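Local coordinates for Serine/threonine-protein phosphatase 2A regulatory subunit B'' subunit alpha (Homo sapiens, PDB 4I5J) that serves as a calcium-binding regulatory subunit of protein phosphatase 2A, and might modulate the substrate selectivity, catalytic activity and localization of the enzyme, at residues V72-S77 against N188-E193; A145-I150 against Y216-E221. One frame throughout, in Å; residues are numbered along the deposited sequence.

How the interactions relate
Both interactions tie a short loop-bordered segment to one of the two helices that flank the calcium-binding EF-hand loop. Helix 189-199 enters that loop and supplies residues 188-193 to interaction 1; helix 209-226 leaves it and supplies residues 216-221 to interaction 2. The loop between the two helices holds the calcium ion through Asp200, Asp202, Asp204, Val206 and Glu211. Along the chain the segments alternate: 72-77, 145-150, 188-193, 216-221. The centres of the two contacts are 24 Å apart and their nearest atoms about 9 Å, without touching. Interaction 1 therefore joins the EF-hand to the N-terminal part of this fragment, and interaction 2 joins it to the middle part.

Interaction 1. Residues V72-S77 against N188-E193; sequences VNRSWS and NPTSIE
The carboxylate of Glu193 lies over one face of the Trp76 indole, the two planes tilted 28° apart, with Glu193 OE2 3.6 Å above the ring and offset toward its rim. At the ring edge, in plane, sit the carbonyl oxygens Arg74 O and Thr190 O, while Trp76 CZ2 touches Thr190 CG2 at 3.9 Å. Pro189 covers one face of the Arg74 guanidinium, its CB 3.2 Å from Arg74 NH2. Bends at chi2 (-73°) and chi3 (-57°) swing the guanidinium over the proline, which the arginine chain crosses at about a right angle.

The Glu193 chain, extended beyond CG, runs past Trp76 in the opposite direction, bringing its CG within 3.9 Å of Trp76 NE1. Arg197 forms a salt bridge with Glu193 OE2 and also a cation-pi contact with Trp76, so both partners share one outside cation.

Asn188 caps helix 189-199, the entering helix of the calcium-binding EF-hand, its OD1 accepting from Ser191 N at 3.1 Å. The contact joins the start of this helix to the type I turn Asn73-Trp76 in the loop after helix 54-72; Thr190 OG1 bonds to Tyr70 O of that helix, and Pro189 and Glu193 also touch helix 254-260.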
loop_
_atom_site.group_PDB
_atom_site.type_symbol
_atom_site.label_atom_id
_atom_site.label_comp_id
_atom_site.label_asym_id
_atom_site.label_seq_id
_atom_site.Cartn_x
_atom_site.Cartn_y
_atom_site.Cartn_z
ATOM N N VAL A 72 6.821 -7.312 3.343
ATOM C CA VAL A 72 7.663 -7.907 4.383
ATOM C C VAL A 72 7.782 -7.036 5.649
ATOM O O VAL A 72 7.666 -7.527 6.775
ATOM C CB VAL A 72 9.067 -8.228 3.822
ATOM C CG1 VAL A 72 9.962 -8.764 4.901
ATOM C CG2 VAL A 72 8.943 -9.231 2.665
ATOM N N ASN A 73 7.998 -5.743 5.465
ATOM C CA ASN A 73 8.254 -4.855 6.595
ATOM C C ASN A 73 6.997 -4.412 7.367
ATOM O O ASN A 73 6.646 -3.237 7.377
ATOM C CB ASN A 73 9.024 -3.638 6.105
ATOM C CG ASN A 73 9.427 -2.728 7.223
ATOM O OD1 ASN A 73 9.344 -1.505 7.096
ATOM N ND2 ASN A 73 9.858 -3.317 8.340
ATOM N N ARG A 74 6.348 -5.356 8.038
ATOM C CA ARG A 74 5.032 -5.121 8.645
ATOM C C ARG A 74 4.990 -4.104 9.797
ATOM O O ARG A 74 3.917 -3.604 10.156
ATOM C CB ARG A 74 4.437 -6.455 9.094
ATOM C CG ARG A 74 4.126 -7.381 7.933
ATOM C CD ARG A 74 2.904 -6.906 7.167
ATOM N NE ARG A 74 1.758 -6.802 8.060
ATOM C CZ ARG A 74 1.036 -7.841 8.469
ATOM N NH1 ARG A 74 1.337 -9.065 8.053
ATOM N NH2 ARG A 74 0.013 -7.656 9.295
ATOM N N SER A 75 6.148 -3.822 10.385
ATOM C CA SER A 75 6.253 -2.805 11.426
ATOM C C SER A 75 6.291 -1.389 10.853
ATOM O O SER A 75 6.253 -0.419 11.608
ATOM C CB SER A 75 7.538 -3.023 12.226
ATOM O OG SER A 75 8.669 -2.650 11.446
ATOM N N TRP A 76 6.405 -1.268 9.527
ATOM C CA TRP A 76 6.506 0.039 8.865
ATOM C C TRP A 76 7.723 0.845 9.318
ATOM O O TRP A 76 7.802 2.036 9.069
ATOM C CB TRP A 76 5.255 0.880 9.101
ATOM C CG TRP A 76 4.061 0.403 8.379
ATOM C CD1 TRP A 76 3.481 -0.831 8.472
ATOM C CD2 TRP A 76 3.257 1.162 7.465
ATOM N NE1 TRP A 76 2.379 -0.894 7.652
ATOM C CE2 TRP A 76 2.216 0.315 7.025
ATOM C CE3 TRP A 76 3.324 2.469 6.969
ATOM C CZ2 TRP A 76 1.246 0.735 6.118
ATOM C CZ3 TRP A 76 2.373 2.880 6.059
ATOM C CH2 TRP A 76 1.345 2.016 5.641
ATOM N N SER A 77 8.676 0.184 9.963
ATOM C CA SER A 77 9.878 0.836 10.474
ATOM C C SER A 77 10.873 1.262 9.388
ATOM O O SER A 77 11.767 2.068 9.640
ATOM C CB SER A 77 10.591 -0.117 11.437
ATOM O OG SER A 77 11.081 -1.249 10.737
ATOM N N ASN A 188 -5.196 -7.293 1.813
ATOM C CA ASN A 188 -3.939 -7.658 2.422
ATOM C C ASN A 188 -3.709 -6.812 3.671
ATOM O O ASN A 188 -4.266 -5.723 3.799
ATOM C CB ASN A 188 -2.792 -7.576 1.396
ATOM C CG ASN A 188 -2.227 -6.201 1.259
ATOM O OD1 ASN A 188 -1.490 -5.742 2.133
ATOM N ND2 ASN A 188 -2.542 -5.528 0.144
ATOM N N PRO A 189 -2.900 -7.305 4.609
ATOM C CA PRO A 189 -2.799 -6.576 5.880
ATOM C C PRO A 189 -2.075 -5.218 5.797
ATOM O O PRO A 189 -2.318 -4.361 6.649
ATOM C CB PRO A 189 -2.022 -7.545 6.770
ATOM C CG PRO A 189 -1.233 -8.381 5.806
ATOM C CD PRO A 189 -2.125 -8.560 4.620
ATOM N N THR A 190 -1.202 -5.013 4.811
ATOM C CA THR A 190 -0.547 -3.717 4.708
ATOM C C THR A 190 -1.554 -2.667 4.279
ATOM O O THR A 190 -1.608 -1.562 4.830
ATOM C CB THR A 190 0.627 -3.722 3.714
ATOM O OG1 THR A 190 1.603 -4.675 4.135
ATOM C CG2 THR A 190 1.281 -2.346 3.670
ATOM N N SER A 191 -2.344 -3.011 3.277
ATOM C CA SER A 191 -3.363 -2.098 2.788
ATOM C C SER A 191 -4.348 -1.698 3.891
ATOM O O SER A 191 -4.679 -0.503 4.057
ATOM C CB SER A 191 -4.126 -2.757 1.657
ATOM O OG SER A 191 -5.178 -1.911 1.226
ATOM N N ILE A 192 -4.808 -2.691 4.648
ATOM C CA ILE A 192 -5.761 -2.449 5.732
ATOM C C ILE A 192 -5.151 -1.500 6.753
ATOM O O ILE A 192 -5.841 -0.635 7.283
ATOM C CB ILE A 192 -6.220 -3.756 6.407
ATOM C CG1 ILE A 192 -6.913 -4.656 5.388
ATOM C CG2 ILE A 192 -7.182 -3.481 7.614
ATOM C CD1 ILE A 192 -7.226 -6.056 5.947
ATOM N N GLU A 193 -3.851 -1.630 7.007
ATOM C CA GLU A 193 -3.202 -0.711 7.936
ATOM C C GLU A 193 -3.069 0.668 7.305
ATOM O O GLU A 193 -3.278 1.697 7.964
ATOM C CB GLU A 193 -1.824 -1.220 8.349
ATOM C CG GLU A 193 -1.094 -0.195 9.177
ATOM C CD GLU A 193 0.001 -0.801 10.008
ATOM O OE1 GLU A 193 0.189 -2.035 9.906
ATOM O OE2 GLU A 193 0.672 -0.041 10.747
#

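Interaction 2. Residues A145-I150 against Y216-E221; sequences ASSSRI and YEEQCE
Arg149 and Glu218 run alongside each other in opposite directions. Followed outward, Arg149 CB lies 3.2 Å from Glu218 OE1, CG remains beside that same oxygen, and CD packs against both it and Glu218 CB. The aliphatic chain is extended from CG to NE, which carries the guanidinium past the Glu218 carboxylate and along the glutamate's own stem. NE is 4.5 Å from Glu218 OE1, but the oxygen lies well out of the guanidinium plane, so this pairing is one of charge alone. At the tip, NH1 makes a salt bridge with Glu217 OE1 at 3.3 Å; the N-H...O angle is 155° and the carboxylate oxygen is tilted 16° from the guanidinium plane. NH1 also bonds to Tyr214 O, and Tyr214 adds a cation-pi contact. Glu221 OE2 stays farther from NH2 and contributes only its charge.

The Glu218 carboxylate is turned toward the start of helix 148-154. Its OE2 accepts from Ser148 N (3.0 Å) through the syn lone pair and from Ser148 OG (2.9 Å) from above the carboxylate plane, while OE1 takes Arg149 N (3.0 Å) on the syn side. Three donors thus grip the two oxygens and fix the rotation of the group. A carboxylate facing these first-turn N-H groups is probably stabilised by the helix dipole as well. Ser147 is the N-cap: its OG sits between the backbone N and the carbonyl carbon (chi1 76°), where it accepts from Ile150 N at 3.1 Å.

The contact therefore sets the N-terminal end of helix 148-154 against the side of helix 209-226, the exit helix of the calcium-binding EF-hand. Ile150 reaches across to helix 189-199, the entry helix, and Phe271 of helix 263-271 packs on Ser147 and Ile150.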
loop_
_atom_site.group_PDB
_atom_site.type_symbol
_atom_site.label_atom_id
_atom_site.label_comp_id
_atom_site.label_asym_id
_atom_site.label_seq_id
_atom_site.Cartn_x
_atom_site.Cartn_y
_atom_site.Cartn_z
ATOM N N ALA A 145 -12.406 8.013 -7.649
ATOM C CA ALA A 145 -12.881 6.895 -6.842
ATOM C C ALA A 145 -12.705 7.163 -5.348
ATOM O O ALA A 145 -13.489 6.672 -4.533
ATOM C CB ALA A 145 -12.174 5.610 -7.237
ATOM N N SER A 146 -11.683 7.949 -5.002
ATOM C CA SER A 146 -11.373 8.281 -3.610
ATOM C C SER A 146 -11.808 9.701 -3.238
ATOM O O SER A 146 -11.767 10.614 -4.072
ATOM C CB SER A 146 -9.881 8.087 -3.337
ATOM O OG SER A 146 -9.512 6.727 -3.493
ATOM N N SER A 147 -12.224 9.878 -1.981
ATOM C CA SER A 147 -12.737 11.161 -1.503
ATOM C C SER A 147 -11.623 12.161 -1.249
ATOM O O SER A 147 -10.501 11.772 -0.906
ATOM C CB SER A 147 -13.546 10.956 -0.212
ATOM O OG SER A 147 -12.706 10.741 0.915
ATOM N N SER A 148 -11.923 13.450 -1.373
ATOM C CA SER A 148 -10.903 14.461 -1.122
ATOM C C SER A 148 -10.367 14.404 0.310
ATOM O O SER A 148 -9.238 14.846 0.584
ATOM C CB SER A 148 -11.439 15.857 -1.400
ATOM O OG SER A 148 -12.106 16.367 -0.262
ATOM N N ARG A 149 -11.180 13.893 1.231
ATOM C CA ARG A 149 -10.755 13.840 2.618
ATOM C C ARG A 149 -9.765 12.699 2.875
ATOM O O ARG A 149 -8.785 12.876 3.594
ATOM C CB ARG A 149 -11.956 13.787 3.567
ATOM C CG ARG A 149 -12.528 15.181 3.828
ATOM C CD ARG A 149 -13.899 15.169 4.544
ATOM N NE ARG A 149 -14.378 16.544 4.699
ATOM C CZ ARG A 149 -15.490 16.903 5.331
ATOM N NH1 ARG A 149 -16.270 15.994 5.891
ATOM N NH2 ARG A 149 -15.813 18.183 5.410
ATOM N N ILE A 150 -10.010 11.539 2.284
ATOM C CA ILE A 150 -9.034 10.463 2.389
ATOM C C ILE A 150 -7.726 10.845 1.649
ATOM O O ILE A 150 -6.640 10.598 2.153
ATOM C CB ILE A 150 -9.618 9.102 1.919
ATOM C CG1 ILE A 150 -8.933 7.951 2.652
ATOM C CG2 ILE A 150 -9.604 8.976 0.376
ATOM C CD1 ILE A 150 -9.259 7.911 4.176
ATOM N N TYR A 216 -17.641 10.298 6.380
ATOM C CA TYR A 216 -18.970 9.990 5.840
ATOM C C TYR A 216 -19.732 11.247 5.411
ATOM O O TYR A 216 -20.524 11.213 4.476
ATOM C CB TYR A 216 -19.796 9.113 6.782
ATOM C CG TYR A 216 -21.129 8.689 6.176
ATOM C CD1 TYR A 216 -21.182 7.864 5.057
ATOM C CD2 TYR A 216 -22.327 9.141 6.700
ATOM C CE1 TYR A 216 -22.400 7.491 4.493
ATOM C CE2 TYR A 216 -23.548 8.769 6.145
ATOM C CZ TYR A 216 -23.578 7.950 5.044
ATOM O OH TYR A 216 -24.794 7.588 4.497
ATOM N N GLU A 217 -19.461 12.361 6.081
ATOM C CA GLU A 217 -20.140 13.618 5.798
ATOM C C GLU A 217 -19.721 14.220 4.455
ATOM O O GLU A 217 -20.485 14.958 3.844
ATOM C CB GLU A 217 -19.901 14.603 6.955
ATOM C CG GLU A 217 -20.995 15.672 7.156
ATOM C CD GLU A 217 -20.503 17.040 6.718
ATOM O OE1 GLU A 217 -19.262 17.190 6.521
ATOM O OE2 GLU A 217 -21.346 17.948 6.563
ATOM N N GLU A 218 -18.516 13.904 3.981
ATOM C CA GLU A 218 -18.146 14.304 2.621
ATOM C C GLU A 218 -18.882 13.454 1.606
ATOM O O GLU A 218 -19.383 13.984 0.625
ATOM C CB GLU A 218 -16.636 14.239 2.355
ATOM C CG GLU A 218 -16.247 14.830 0.997
ATOM C CD GLU A 218 -14.876 14.380 0.521
ATOM O OE1 GLU A 218 -14.181 13.683 1.286
ATOM O OE2 GLU A 218 -14.491 14.718 -0.620
ATOM N N GLN A 219 -18.954 12.143 1.836
ATOM C CA GLN A 219 -19.739 11.270 0.960
ATOM C C GLN A 219 -21.184 11.771 0.979
ATOM O O GLN A 219 -21.914 11.650 -0.012
ATOM C CB GLN A 219 -19.719 9.818 1.457
ATOM C CG GLN A 219 -18.360 9.241 1.768
ATOM C CD GLN A 219 -17.651 8.723 0.528
ATOM O OE1 GLN A 219 -16.983 9.485 -0.177
ATOM N NE2 GLN A 219 -17.784 7.415 0.257
ATOM N N CYS A 220 -21.610 12.333 2.110
ATOM C CA CYS A 220 -22.943 12.936 2.129
ATOM C C CYS A 220 -23.000 14.218 1.277
ATOM O O CYS A 220 -23.866 14.340 0.407
ATOM C CB CYS A 220 -23.452 13.156 3.550
ATOM S SG CYS A 220 -23.777 11.587 4.425
ATOM N N GLU A 221 -22.064 15.144 1.507
ATOM C CA GLU A 221 -21.949 16.347 0.682
ATOM C C GLU A 221 -21.894 15.994 -0.804
ATOM O O GLU A 221 -22.384 16.751 -1.636
ATOM C CB GLU A 221 -20.711 17.168 1.058
ATOM C CG GLU A 221 -20.817 17.962 2.350
ATOM C CD GLU A 221 -19.511 18.674 2.694
ATOM O OE1 GLU A 221 -18.612 18.742 1.820
ATOM O OE2 GLU A 221 -19.381 19.153 3.841
#